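Local coordinates for hypoxanthine phosphoribosyltransferase (Bacillus anthracis, PDB 4QYI), which probably catalyses the salvage of hypoxanthine and guanine, joining each base to the ribose phosphate of phosphoribosyl pyrophosphate to form IMP or GMP, at residues Val97-Asp102 with Lys123-Cys128; Tyr158-Ala163 with Pro170-Val175; Asp132-Arg137 with Gly147-Asp152. All blocks are in the same frame, centred on the assembly; numbering follows the deposited sequence. Where two conformers were deposited one is given.

Interaction 1: residues Val97-Asp102 with Lys123-Cys128; sequences VIVVED and KALKFC. With MG (magnesium ion), chain F.
Ala124 opens the pairing by accepting Val97 N at its O (2.8 Å). From there the two strands run parallel, their axes 22° apart. Leu125 follows; its CG lies anti to the backbone N (chi1 -179°), which brings CD1 alongside Val97 CG1 at 3.6 Å and also against CG2 of Val99. The branched valines give this face a compact surface, and Leu125 reaches across to it. Lys126 turns to the other face, its N donating to Val97 O (2.8 Å) and its O receiving Val99 N. Phe127 returns to the valine side and lies beside Val99, with CD1 3.6 Å from Val99 CB; Phe117 and Leu110 of helix 108-118 extend the same apolar layer. Cys128, small enough to fit beneath helix 48-55, sets CB 3.7 Å from Ile98 CG2, and its O accepts Glu101 N (2.9 Å). That bond holds the strand end just where the acids begin. Glu101 OE2 and Asp102 OD1 each bind magnesium through one oxygen, at 2.1 and 2.0 Å, and four waters complete six ligands. Parallel strands joined through helix 108-118 make a beta-alpha-beta crossover, and the acidic pair at its strand end is characteristic of the PRPP-binding motif of type I phosphoribosyltransferases.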
ATOM      1  N   VAL A  97      16.360   6.251  -6.795  1.00 45.17           N
ATOM      2  CA  VAL A  97      14.914   6.217  -6.674  1.00 45.81           C
ATOM      3  C   VAL A  97      14.227   5.423  -7.776  1.00 46.09           C
ATOM      4  O   VAL A  97      14.518   5.585  -8.971  1.00 48.00           O
ATOM      5  CB  VAL A  97      14.346   7.648  -6.748  1.00 45.07           C
ATOM      6  CG1 VAL A  97      12.837   7.639  -6.580  1.00 45.67           C
ATOM      7  CG2 VAL A  97      14.989   8.544  -5.703  1.00 46.00           C
ATOM      8  N   ILE A  98      13.317   4.553  -7.366  1.00 48.78           N
ATOM      9  CA  ILE A  98      12.498   3.828  -8.325  1.00 49.95           C
ATOM     10  C   ILE A  98      11.049   4.203  -8.061  1.00 48.23           C
ATOM     11  O   ILE A  98      10.530   3.979  -6.965  1.00 48.26           O
ATOM     12  CB  ILE A  98      12.673   2.322  -8.244  1.00 53.21           C
ATOM     13  CG1 ILE A  98      14.134   1.997  -8.542  1.00 54.27           C
ATOM     14  CG2 ILE A  98      11.750   1.650  -9.260  1.00 55.99           C
ATOM     15  CD1 ILE A  98      14.473   0.571  -8.349  1.00 61.62           C
ATOM     16  N   VAL A  99      10.395   4.740  -9.077  1.00 48.00           N
ATOM     17  CA  VAL A  99       8.992   5.141  -8.957  1.00 48.33           C
ATOM     18  C   VAL A  99       8.183   3.988  -9.508  1.00 48.69           C
ATOM     19  O   VAL A  99       8.380   3.558 -10.655  1.00 52.56           O
ATOM     20  CB  VAL A  99       8.704   6.429  -9.723  1.00 46.75           C
ATOM     21  CG1 VAL A  99       7.237   6.838  -9.597  1.00 47.18           C
ATOM     22  CG2 VAL A  99       9.603   7.530  -9.205  1.00 47.69           C
ATOM     23  N   VAL A 100       7.262   3.515  -8.683  1.00 47.81           N
ATOM     24  CA  VAL A 100       6.448   2.347  -9.007  1.00 48.68           C
ATOM     25  C   VAL A 100       5.005   2.687  -9.361  1.00 47.65           C
ATOM     26  O   VAL A 100       4.324   3.354  -8.602  1.00 47.72           O
ATOM     27  CB  VAL A 100       6.513   1.355  -7.826  1.00 48.16           C
ATOM     28  CG1 VAL A 100       5.576   0.180  -8.023  1.00 49.27           C
ATOM     29  CG2 VAL A 100       7.932   0.852  -7.650  1.00 49.10           C
ATOM     30  N   GLU A 101       4.584   2.251 -10.544  1.00 49.29           N
ATOM     31  CA  GLU A 101       3.235   2.436 -11.031  1.00 52.44           C
ATOM     32  C   GLU A 101       2.581   1.136 -11.385  1.00 55.05           C
ATOM     33  O   GLU A 101       3.243   0.111 -11.590  1.00 57.84           O
ATOM     34  CB  GLU A 101       3.208   3.280 -12.313  1.00 53.41           C
ATOM     35  CG  GLU A 101       3.062   4.761 -12.099  1.00 52.41           C
ATOM     36  CD  GLU A 101       1.639   5.174 -11.703  1.00 54.20           C
ATOM     37  OE1 GLU A 101       1.387   6.389 -11.754  1.00 53.41           O
ATOM     38  OE2 GLU A 101       0.756   4.326 -11.385  1.00 52.19           O
ATOM     39  N   ASP A 102       1.258   1.182 -11.435  1.00 56.16           N
ATOM     40  CA  ASP A 102       0.472   0.038 -11.852  1.00 59.20           C
ATOM     41  C   ASP A 102       0.381   0.077 -13.371  1.00 59.87           C
ATOM     42  O   ASP A 102       0.489  -0.943 -14.030  1.00 62.40           O
ATOM     43  CB  ASP A 102      -0.936   0.066 -11.230  1.00 60.45           C
ATOM     44  CG  ASP A 102      -1.649   1.401 -11.421  1.00 60.27           C
ATOM     45  OD1 ASP A 102      -1.008   2.466 -11.512  1.00 60.72           O
ATOM     46  OD2 ASP A 102      -2.886   1.389 -11.439  1.00 66.37           O
ATOM     47  N   LYS A 123      20.165  10.829  -7.006  1.00 49.78           N
ATOM     48  CA  LYS A 123      21.340  10.313  -7.711  1.00 53.24           C
ATOM     49  C   LYS A 123      20.876   9.619  -8.991  1.00 52.66           C
ATOM     50  O   LYS A 123      21.493   9.768 -10.033  1.00 51.22           O
ATOM     51  CB  LYS A 123      22.089   9.334  -6.820  1.00 55.06           C
ATOM     52  CG  LYS A 123      23.295   8.667  -7.462  1.00 61.04           C
ATOM     53  CD  LYS A 123      23.908   7.699  -6.452  1.00 65.42           C
ATOM     54  CE  LYS A 123      25.150   6.919  -6.863  1.00 76.05           C
ATOM     55  NZ  LYS A 123      24.836   5.841  -7.841  1.00 80.60           N
ATOM     56  N   ALA A 124      19.746   8.906  -8.908  1.00 51.13           N
ATOM     57  CA  ALA A 124      19.187   8.210 -10.061  1.00 51.37           C
ATOM     58  C   ALA A 124      17.671   8.097  -9.889  1.00 50.93           C
ATOM     59  O   ALA A 124      17.168   8.050  -8.766  1.00 48.10           O
ATOM     60  CB  ALA A 124      19.805   6.838 -10.193  1.00 53.97           C
ATOM     61  N   LEU A 125      16.949   8.087 -11.007  1.00 50.76           N
ATOM     62  CA  LEU A 125      15.497   8.040 -10.978  1.00 49.83           C
ATOM     63  C   LEU A 125      15.007   7.184 -12.113  1.00 50.43           C
ATOM     64  O   LEU A 125      15.169   7.525 -13.276  1.00 52.01           O
ATOM     65  CB  LEU A 125      14.940   9.446 -11.147  1.00 49.62           C
ATOM     66  CG  LEU A 125      13.407   9.599 -11.129  1.00 50.13           C
ATOM     67  CD1 LEU A 125      12.845   9.332  -9.755  1.00 48.73           C
ATOM     68  CD2 LEU A 125      13.053  11.006 -11.569  1.00 50.56           C
ATOM     69  N   LYS A 126      14.415   6.051 -11.774  0.50 51.63           N
ATOM     70  CA  LYS A 126      13.922   5.134 -12.792  0.50 52.99           C
ATOM     71  C   LYS A 126      12.465   4.839 -12.542  0.50 52.02           C
ATOM     72  O   LYS A 126      11.976   5.046 -11.436  0.50 50.45           O
ATOM     73  CB  LYS A 126      14.715   3.835 -12.738  0.50 54.97           C
ATOM     74  CG  LYS A 126      16.216   4.015 -12.931  0.50 56.37           C
ATOM     75  CD  LYS A 126      16.579   4.602 -14.285  0.50 57.88           C
ATOM     76  CE  LYS A 126      18.083   4.763 -14.446  0.50 59.71           C
ATOM     77  NZ  LYS A 126      18.402   5.268 -15.808  0.50 61.64           N
ATOM     78  N   PHE A 127      11.789   4.342 -13.574  1.00 54.52           N
ATOM     79  CA  PHE A 127      10.379   3.986 -13.489  1.00 56.22           C
ATOM     80  C   PHE A 127      10.144   2.494 -13.669  1.00 55.29           C
ATOM     81  O   PHE A 127      10.749   1.865 -14.539  1.00 59.37           O
ATOM     82  CB  PHE A 127       9.586   4.798 -14.510  1.00 60.12           C
ATOM     83  CG  PHE A 127       9.678   6.251 -14.237  1.00 64.06           C
ATOM     84  CD1 PHE A 127       8.827   6.831 -13.330  1.00 61.87           C
ATOM     85  CD2 PHE A 127      10.696   7.002 -14.789  1.00 67.00           C
ATOM     86  CE1 PHE A 127       8.945   8.157 -13.019  1.00 66.08           C
ATOM     87  CE2 PHE A 127      10.818   8.334 -14.492  1.00 72.28           C
ATOM     88  CZ  PHE A 127       9.938   8.916 -13.602  1.00 68.99           C
ATOM     89  N   CYS A 128       9.252   1.973 -12.833  1.00 50.99           N
ATOM     90  CA  CYS A 128       8.872   0.578 -12.833  1.00 52.91           C
ATOM     91  C   CYS A 128       7.359   0.465 -12.877  1.00 52.67           C
ATOM     92  O   CYS A 128       6.685   0.909 -11.954  1.00 54.27           O
ATOM     93  CB  CYS A 128       9.391  -0.087 -11.555  1.00 52.56           C
ATOM     94  SG  CYS A 128       8.896  -1.821 -11.378  1.00 54.71           S
TER
HETATM   95 MG    MG F 201      -1.307   4.357 -10.991  1.00 55.47          MG
HETATM   96  O   HOH W   1      -3.374   4.162 -10.972  1.00 56.28           O
HETATM   97  O   HOH W   2      -1.176   4.549 -13.284  1.00 47.33           O
HETATM   98  O   HOH W   3      -0.940   6.524 -11.159  1.00 56.93           O
HETATM   99  O   HOH W   4      -1.113   4.438  -9.176  1.00 47.58           O

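Interaction 2: residues Tyr158-Ala163 with Pro170-Val175; sequences YGIDCA and PFIASV
Ile172 meets the 158-163 loop at two points along one branch: its CG1 lies 3.9 Å from Tyr158 CB, and its CD1 is 4.1 Å from Ile160 CD1, the two isoleucine side chains crossing at a slant. Isoleucine suits the place: beta-branching is at home in a strand, and the longer CG1-CD1 branch reaches both loop residues. A chi1 of -68° aims this extended arm to bring CD1 near the loop, although the residue's first side-chain bond does not point there. Beside it, the Tyr158 ring passes obliquely near Pro170 O, with CD1 at 4.1 Å. No hydrogen bond joins the two segments; polar fixing comes from further out. Tyr158 OH hydrogen-bonds to Asp53, its backbone pairs with Leu169, and Arg167 binds the O of Gly159, a residue whose positive phi of 93° would press a beta carbon on the preceding carbonyl O. Leu18 and Val22 of helix 15-32 pack on Tyr158, and Leu18 also reaches Ile172. Strand 172-175 itself lies between strands 8-13 and 155-156 in a small antiparallel sheet, consistent with the hood found in this enzyme family.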
ATOM      1  N   TYR A 158      -5.495  -6.772  -8.637  1.00 63.27           N
ATOM      2  CA  TYR A 158      -4.128  -6.578  -8.167  1.00 61.14           C
ATOM      3  C   TYR A 158      -3.836  -5.083  -7.894  1.00 59.28           C
ATOM      4  O   TYR A 158      -2.829  -4.538  -8.339  1.00 56.39           O
ATOM      5  CB  TYR A 158      -3.155  -7.181  -9.207  1.00 62.53           C
ATOM      6  CG  TYR A 158      -1.748  -7.453  -8.705  1.00 62.84           C
ATOM      7  CD1 TYR A 158      -1.466  -8.576  -7.916  1.00 63.38           C
ATOM      8  CD2 TYR A 158      -0.690  -6.627  -9.058  1.00 63.93           C
ATOM      9  CE1 TYR A 158      -0.180  -8.828  -7.462  1.00 60.55           C
ATOM     10  CE2 TYR A 158       0.604  -6.882  -8.620  1.00 62.22           C
ATOM     11  CZ  TYR A 158       0.849  -7.982  -7.829  1.00 59.87           C
ATOM     12  OH  TYR A 158       2.135  -8.198  -7.393  1.00 59.38           O
ATOM     13  N   GLY A 159      -4.735  -4.447  -7.149  1.00 58.62           N
ATOM     14  CA  GLY A 159      -4.616  -3.032  -6.807  1.00 57.44           C
ATOM     15  C   GLY A 159      -5.312  -2.026  -7.707  1.00 59.23           C
ATOM     16  O   GLY A 159      -5.612  -0.918  -7.278  1.00 57.25           O
ATOM     17  N   ILE A 160      -5.620  -2.438  -8.935  1.00 63.21           N
ATOM     18  CA  ILE A 160      -6.276  -1.602  -9.938  1.00 64.53           C
ATOM     19  C   ILE A 160      -7.798  -1.721  -9.842  1.00 68.08           C
ATOM     20  O   ILE A 160      -8.377  -2.826  -9.841  1.00 65.85           O
ATOM     21  CB  ILE A 160      -5.819  -2.037 -11.342  1.00 67.43           C
ATOM     22  CG1 ILE A 160      -4.300  -2.088 -11.370  1.00 67.27           C
ATOM     23  CG2 ILE A 160      -6.347  -1.106 -12.427  1.00 70.37           C
ATOM     24  CD1 ILE A 160      -3.713  -2.717 -12.609  1.00 70.62           C
ATOM     25  N   ASP A 161      -8.471  -0.579  -9.815  1.00 74.00           N
ATOM     26  CA  ASP A 161      -9.923  -0.562  -9.690  1.00 78.24           C
ATOM     27  C   ASP A 161     -10.687  -0.086 -10.914  1.00 82.25           C
ATOM     28  O   ASP A 161     -10.132   0.321 -11.924  1.00 79.91           O
ATOM     29  CB  ASP A 161     -10.328   0.446  -8.623  1.00 79.27           C
ATOM     30  CG  ASP A 161     -10.114   1.893  -9.082  1.00 82.59           C
ATOM     31  OD1 ASP A 161      -9.012   2.220  -9.563  1.00 82.83           O
ATOM     32  OD2 ASP A 161     -11.048   2.717  -8.965  1.00 88.10           O
ATOM     33  N   CYS A 162     -11.999  -0.186 -10.783  1.00 86.62           N
ATOM     34  CA  CYS A 162     -12.940   0.375 -11.731  1.00 86.70           C
ATOM     35  C   CYS A 162     -13.970   0.932 -10.744  1.00 88.62           C
ATOM     36  O   CYS A 162     -14.665   0.182 -10.042  1.00 95.22           O
ATOM     37  CB  CYS A 162     -13.526  -0.644 -12.689  1.00 87.92           C
ATOM     38  SG  CYS A 162     -14.932   0.082 -13.563  1.00 88.95           S
ATOM     39  N   ALA A 163     -14.000   2.255 -10.644  1.00 87.63           N
ATOM     40  CA  ALA A 163     -14.878   2.964  -9.718  1.00 84.65           C
ATOM     41  C   ALA A 163     -14.689   2.447  -8.281  1.00 80.49           C
ATOM     42  O   ALA A 163     -15.654   2.198  -7.568  1.00 79.70           O
ATOM     43  CB  ALA A 163     -16.335   2.881 -10.164  1.00 88.08           C
ATOM     44  N   PRO A 170      -6.764 -11.203  -6.869  1.00 64.27           N
ATOM     45  CA  PRO A 170      -5.350 -11.581  -6.892  1.00 61.39           C
ATOM     46  C   PRO A 170      -4.766 -11.737  -8.296  1.00 61.79           C
ATOM     47  O   PRO A 170      -3.577 -12.047  -8.452  1.00 61.16           O
ATOM     48  CB  PRO A 170      -5.343 -12.913  -6.156  1.00 63.98           C
ATOM     49  CG  PRO A 170      -6.693 -13.495  -6.424  1.00 66.64           C
ATOM     50  CD  PRO A 170      -7.630 -12.318  -6.435  1.00 66.11           C
ATOM     51  N   PHE A 171      -5.600 -11.501  -9.305  1.00 62.69           N
ATOM     52  CA  PHE A 171      -5.225 -11.594 -10.711  1.00 64.92           C
ATOM     53  C   PHE A 171      -5.725 -10.329 -11.407  1.00 65.07           C
ATOM     54  O   PHE A 171      -6.447  -9.532 -10.802  1.00 63.49           O
ATOM     55  CB  PHE A 171      -5.890 -12.839 -11.348  1.00 68.88           C
ATOM     56  CG  PHE A 171      -7.376 -12.883 -11.141  1.00 70.97           C
ATOM     57  CD1 PHE A 171      -8.238 -12.202 -11.996  1.00 73.17           C
ATOM     58  CD2 PHE A 171      -7.914 -13.588 -10.074  1.00 73.21           C
ATOM     59  CE1 PHE A 171      -9.612 -12.221 -11.788  1.00 75.25           C
ATOM     60  CE2 PHE A 171      -9.280 -13.634  -9.870  1.00 75.33           C
ATOM     61  CZ  PHE A 171     -10.131 -12.944 -10.719  1.00 77.02           C
ATOM     62  N   ILE A 172      -5.335 -10.153 -12.667  1.00 67.00           N
ATOM     63  CA  ILE A 172      -5.775  -9.030 -13.483  1.00 70.65           C
ATOM     64  C   ILE A 172      -6.788  -9.547 -14.505  1.00 74.34           C
ATOM     65  O   ILE A 172      -6.561 -10.559 -15.171  1.00 77.48           O
ATOM     66  CB  ILE A 172      -4.593  -8.309 -14.144  1.00 71.88           C
ATOM     67  CG1 ILE A 172      -3.775  -7.620 -13.018  1.00 70.84           C
ATOM     68  CG2 ILE A 172      -5.072  -7.294 -15.171  1.00 74.14           C
ATOM     69  CD1 ILE A 172      -2.713  -6.633 -13.410  1.00 71.20           C
ATOM     70  N   ALA A 173      -7.915  -8.845 -14.617  1.00 74.05           N
ATOM     71  CA  ALA A 173      -8.982  -9.241 -15.522  1.00 78.65           C
ATOM     72  C   ALA A 173      -9.535  -8.119 -16.366  1.00 79.24           C
ATOM     73  O   ALA A 173      -9.415  -6.952 -16.017  1.00 78.58           O
ATOM     74  CB  ALA A 173     -10.126  -9.823 -14.712  1.00 79.76           C
ATOM     75  N   SER A 174     -10.162  -8.504 -17.470  1.00 84.20           N
ATOM     76  CA  SER A 174     -10.848  -7.573 -18.338  1.00 87.13           C
ATOM     77  C   SER A 174     -12.254  -7.452 -17.753  1.00 91.49           C
ATOM     78  O   SER A 174     -12.713  -8.344 -17.038  1.00 89.44           O
ATOM     79  CB  SER A 174     -10.893  -8.093 -19.780  1.00 89.59           C
ATOM     80  OG  SER A 174     -11.394  -9.417 -19.848  1.00 92.70           O
ATOM     81  N   VAL A 175     -12.909  -6.334 -18.048  1.00 96.61           N
ATOM     82  CA  VAL A 175     -14.254  -6.025 -17.598  1.00100.57           C
ATOM     83  C   VAL A 175     -14.905  -5.485 -18.881  1.00112.13           C
ATOM     84  O   VAL A 175     -14.177  -5.037 -19.741  1.00117.03           O
ATOM     85  CB  VAL A 175     -14.290  -4.900 -16.544  1.00 96.48           C
ATOM     86  CG1 VAL A 175     -13.533  -5.281 -15.288  1.00 94.18           C
ATOM     87  CG2 VAL A 175     -13.715  -3.615 -17.108  1.00 97.26           C
TER

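Interaction 3: residues Asp132-Arg137 with Gly147-Asp152; sequences DKPERR and GFQIPD
Asp132 and Gln149 face each other as a parallel beta bridge, and directly after it Lys133, just before the 3-10 turn 134-136, and Arg136 within that turn form a salt-bridge network with Asp152. The bridge is made by Asp132 N to Phe148 O (2.9 Å) and Ile150 N to Asp132 O (3.2 Å). Beyond it, Pro134 crosses Gln149 at about a right angle, placing CG 3.7 Å from NE2; proline suits the start of the turn because its ring fixes phi. Arg136 and Asp152 also cross nearly at right angles. Bends at chi2 and chi3 of the arginine lay CG and CD over the face of the Asp152 carboxylate and bring NH1 round to OD1, with the oxygen at the guanidinium edge and the two planes 38° apart. The resulting salt bridge is close, but its hydrogen bond is bent and weak. Lys133 approaches the same aspartate across its chain, with CE 3.4 Å from OD1; its NZ makes only a long ion pair there and is hydrogen-bonded to Glu153 O instead. One acid serving two basic chains suits this partly buried contact, where the charges probably stabilise each other. The turn also returns Arg137 toward its start. With chi1 at -164° the Asp132 carboxylate is swung opposite its own N and presented to the arginine, whose NH1 and NH2 both donate to it, each 2.8 Å from Asp132 OD1, the oxygen lying nearly in the guanidinium plane.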
ATOM      1  N   ASP A 132       2.189  -1.764 -19.158  1.00 67.58           N
ATOM      2  CA  ASP A 132       2.591  -0.706 -20.070  1.00 69.70           C
ATOM      3  C   ASP A 132       1.736  -0.786 -21.342  1.00 76.39           C
ATOM      4  O   ASP A 132       1.422  -1.884 -21.838  1.00 76.07           O
ATOM      5  CB  ASP A 132       4.092  -0.835 -20.417  1.00 73.63           C
ATOM      6  CG  ASP A 132       4.680   0.437 -21.046  1.00 76.82           C
ATOM      7  OD1 ASP A 132       4.080   1.514 -20.876  1.00 76.87           O
ATOM      8  OD2 ASP A 132       5.789   0.378 -21.641  1.00 84.67           O
ATOM      9  N   LYS A 133       1.363   0.382 -21.852  1.00 77.68           N
ATOM     10  CA  LYS A 133       0.570   0.508 -23.075  1.00 85.45           C
ATOM     11  C   LYS A 133       1.295   1.553 -23.899  1.00 90.50           C
ATOM     12  O   LYS A 133       0.851   2.693 -23.961  1.00 93.18           O
ATOM     13  CB  LYS A 133      -0.873   0.967 -22.759  1.00 85.92           C
ATOM     14  CG  LYS A 133      -1.652  -0.032 -21.874  1.00 86.50           C
ATOM     15  CD  LYS A 133      -2.944   0.279 -21.072  1.00 85.39           C
ATOM     16  CE  LYS A 133      -4.318   0.400 -21.731  1.00 90.80           C
ATOM     17  NZ  LYS A 133      -5.374   0.599 -20.677  1.00 91.28           N
ATOM     18  N   PRO A 134       2.436   1.179 -24.507  1.00 94.99           N
ATOM     19  CA  PRO A 134       3.248   2.128 -25.271  1.00 99.82           C
ATOM     20  C   PRO A 134       2.554   2.699 -26.493  1.00104.27           C
ATOM     21  O   PRO A 134       3.004   3.721 -26.991  1.00103.62           O
ATOM     22  CB  PRO A 134       4.485   1.314 -25.689  1.00100.37           C
ATOM     23  CG  PRO A 134       4.433   0.053 -24.913  1.00100.89           C
ATOM     24  CD  PRO A 134       3.003  -0.175 -24.538  1.00 99.09           C
ATOM     25  N   GLU A 135       1.481   2.054 -26.958  1.00105.91           N
ATOM     26  CA  GLU A 135       0.733   2.533 -28.122  1.00111.31           C
ATOM     27  C   GLU A 135      -0.095   3.747 -27.737  1.00107.81           C
ATOM     28  O   GLU A 135      -0.604   4.463 -28.592  1.00104.09           O
ATOM     29  CB  GLU A 135      -0.218   1.462 -28.661  1.00116.86           C
ATOM     30  CG  GLU A 135       0.439   0.127 -28.965  1.00121.24           C
ATOM     31  CD  GLU A 135       0.874  -0.636 -27.716  1.00122.63           C
ATOM     32  OE1 GLU A 135       0.613  -0.188 -26.578  1.00128.21           O
ATOM     33  OE2 GLU A 135       1.483  -1.711 -27.858  1.00130.51           O
ATOM     34  N   ARG A 136      -0.237   3.975 -26.439  1.00102.01           N
ATOM     35  CA  ARG A 136      -1.013   5.105 -25.957  1.00 96.50           C
ATOM     36  C   ARG A 136      -0.151   6.311 -25.587  1.00 96.12           C
ATOM     37  O   ARG A 136      -0.682   7.329 -25.138  1.00 95.30           O
ATOM     38  CB  ARG A 136      -1.854   4.669 -24.752  1.00 94.67           C
ATOM     39  CG  ARG A 136      -3.022   3.736 -25.062  1.00 96.96           C
ATOM     40  CD  ARG A 136      -4.266   4.510 -25.467  1.00100.46           C
ATOM     41  NE  ARG A 136      -4.646   5.478 -24.432  1.00100.61           N
ATOM     42  CZ  ARG A 136      -5.276   5.184 -23.294  1.00100.57           C
ATOM     43  NH1 ARG A 136      -5.601   3.936 -23.002  1.00104.28           N
ATOM     44  NH2 ARG A 136      -5.563   6.146 -22.423  1.00100.45           N
ATOM     45  N   ARG A 137       1.167   6.221 -25.768  1.00101.83           N
ATOM     46  CA  ARG A 137       2.060   7.332 -25.418  1.00 99.21           C
ATOM     47  C   ARG A 137       1.777   8.643 -26.134  1.00103.44           C
ATOM     48  O   ARG A 137       1.591   8.686 -27.351  1.00106.23           O
ATOM     49  CB  ARG A 137       3.525   6.988 -25.704  1.00 98.54           C
ATOM     50  CG  ARG A 137       4.168   5.975 -24.786  1.00 95.33           C
ATOM     51  CD  ARG A 137       4.213   6.469 -23.352  1.00 92.37           C
ATOM     52  NE  ARG A 137       5.105   5.630 -22.561  1.00 92.07           N
ATOM     53  CZ  ARG A 137       4.768   4.469 -22.016  1.00 87.19           C
ATOM     54  NH1 ARG A 137       3.543   3.970 -22.177  1.00 85.26           N
ATOM     55  NH2 ARG A 137       5.675   3.804 -21.316  1.00 87.23           N
ATOM     56  N   GLY A 147       6.444  -4.931 -16.454  1.00 57.62           N
ATOM     57  CA  GLY A 147       5.935  -6.268 -16.236  1.00 59.43           C
ATOM     58  C   GLY A 147       5.304  -6.891 -17.467  1.00 62.50           C
ATOM     59  O   GLY A 147       5.747  -7.932 -17.952  1.00 64.48           O
ATOM     60  N   PHE A 148       4.270  -6.235 -17.983  1.00 64.45           N
ATOM     61  CA  PHE A 148       3.530  -6.749 -19.116  1.00 66.18           C
ATOM     62  C   PHE A 148       3.023  -5.654 -20.027  1.00 68.94           C
ATOM     63  O   PHE A 148       2.617  -4.579 -19.572  1.00 67.91           O
ATOM     64  CB  PHE A 148       2.290  -7.486 -18.621  1.00 65.49           C
ATOM     65  CG  PHE A 148       2.571  -8.576 -17.635  1.00 65.38           C
ATOM     66  CD1 PHE A 148       2.667  -8.287 -16.281  1.00 63.39           C
ATOM     67  CD2 PHE A 148       2.669  -9.898 -18.045  1.00 66.97           C
ATOM     68  CE1 PHE A 148       2.882  -9.295 -15.360  1.00 63.27           C
ATOM     69  CE2 PHE A 148       2.886 -10.907 -17.129  1.00 66.85           C
ATOM     70  CZ  PHE A 148       2.988 -10.602 -15.786  1.00 64.51           C
ATOM     71  N   GLN A 149       3.025  -5.955 -21.316  1.00 73.75           N
ATOM     72  CA  GLN A 149       2.483  -5.055 -22.305  1.00 78.40           C
ATOM     73  C   GLN A 149       1.096  -5.556 -22.621  1.00 81.47           C
ATOM     74  O   GLN A 149       0.931  -6.671 -23.098  1.00 84.36           O
ATOM     75  CB  GLN A 149       3.305  -5.019 -23.576  1.00 83.92           C
ATOM     76  CG  GLN A 149       4.555  -4.175 -23.512  1.00 87.17           C
ATOM     77  CD  GLN A 149       5.040  -3.885 -24.915  1.00 95.50           C
ATOM     78  OE1 GLN A 149       4.366  -4.229 -25.894  1.00102.20           O
ATOM     79  NE2 GLN A 149       6.192  -3.241 -25.029  1.00 99.30           N
ATOM     80  N   ILE A 150       0.103  -4.736 -22.331  1.00 81.59           N
ATOM     81  CA  ILE A 150      -1.277  -5.080 -22.553  1.00 86.42           C
ATOM     82  C   ILE A 150      -1.971  -4.242 -23.613  1.00 91.69           C
ATOM     83  O   ILE A 150      -1.583  -3.119 -23.868  1.00 87.38           O
ATOM     84  CB  ILE A 150      -1.987  -4.959 -21.200  1.00 85.65           C
ATOM     85  CG1 ILE A 150      -1.556  -6.177 -20.418  1.00 84.09           C
ATOM     86  CG2 ILE A 150      -3.507  -4.870 -21.341  1.00 88.55           C
ATOM     87  CD1 ILE A 150      -2.025  -6.174 -18.999  1.00 84.53           C
ATOM     88  N   PRO A 151      -2.992  -4.817 -24.266  1.00100.88           N
ATOM     89  CA  PRO A 151      -3.720  -4.049 -25.268  1.00105.28           C
ATOM     90  C   PRO A 151      -4.562  -2.975 -24.590  1.00103.67           C
ATOM     91  O   PRO A 151      -4.930  -3.139 -23.425  1.00100.72           O
ATOM     92  CB  PRO A 151      -4.595  -5.107 -25.962  1.00109.19           C
ATOM     93  CG  PRO A 151      -4.698  -6.234 -24.995  1.00108.78           C
ATOM     94  CD  PRO A 151      -3.406  -6.232 -24.238  1.00103.59           C
ATOM     95  N   ASP A 152      -4.835  -1.890 -25.314  1.00105.92           N
ATOM     96  CA  ASP A 152      -5.624  -0.776 -24.805  1.00103.83           C
ATOM     97  C   ASP A 152      -7.055  -1.178 -24.453  1.00103.93           C
ATOM     98  O   ASP A 152      -7.982  -1.037 -25.260  1.00104.47           O
ATOM     99  CB  ASP A 152      -5.643   0.363 -25.821  1.00105.07           C
ATOM    100  CG  ASP A 152      -6.256   1.625 -25.255  1.00104.36           C
ATOM    101  OD1 ASP A 152      -6.390   1.720 -24.020  1.00101.27           O
ATOM    102  OD2 ASP A 152      -6.579   2.537 -26.033  1.00108.29           O
TER

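Overall arrangement
Along the chain the contacts follow one another: interaction 1 closes first, interaction 3 follows and interaction 2 ends the set. Interactions 1 and 3 have centres about 18 Å apart and share the large mixed sheet, in which strands 124-129 and 145-149 are neighbours; the segments 123-128 and 132-137 follow each other closely in sequence. Interaction 2, its centre about 22 Å from that of interaction 1 and about 16 Å from that of interaction 3, belongs to the small antiparallel sheet. It still touches interaction 1, where Ile160 packs on the magnesium-binding Asp102. Core sheet and probable hood therefore meet beside the metal site, as expected of a phosphoribosyltransferase whose active site lies between them.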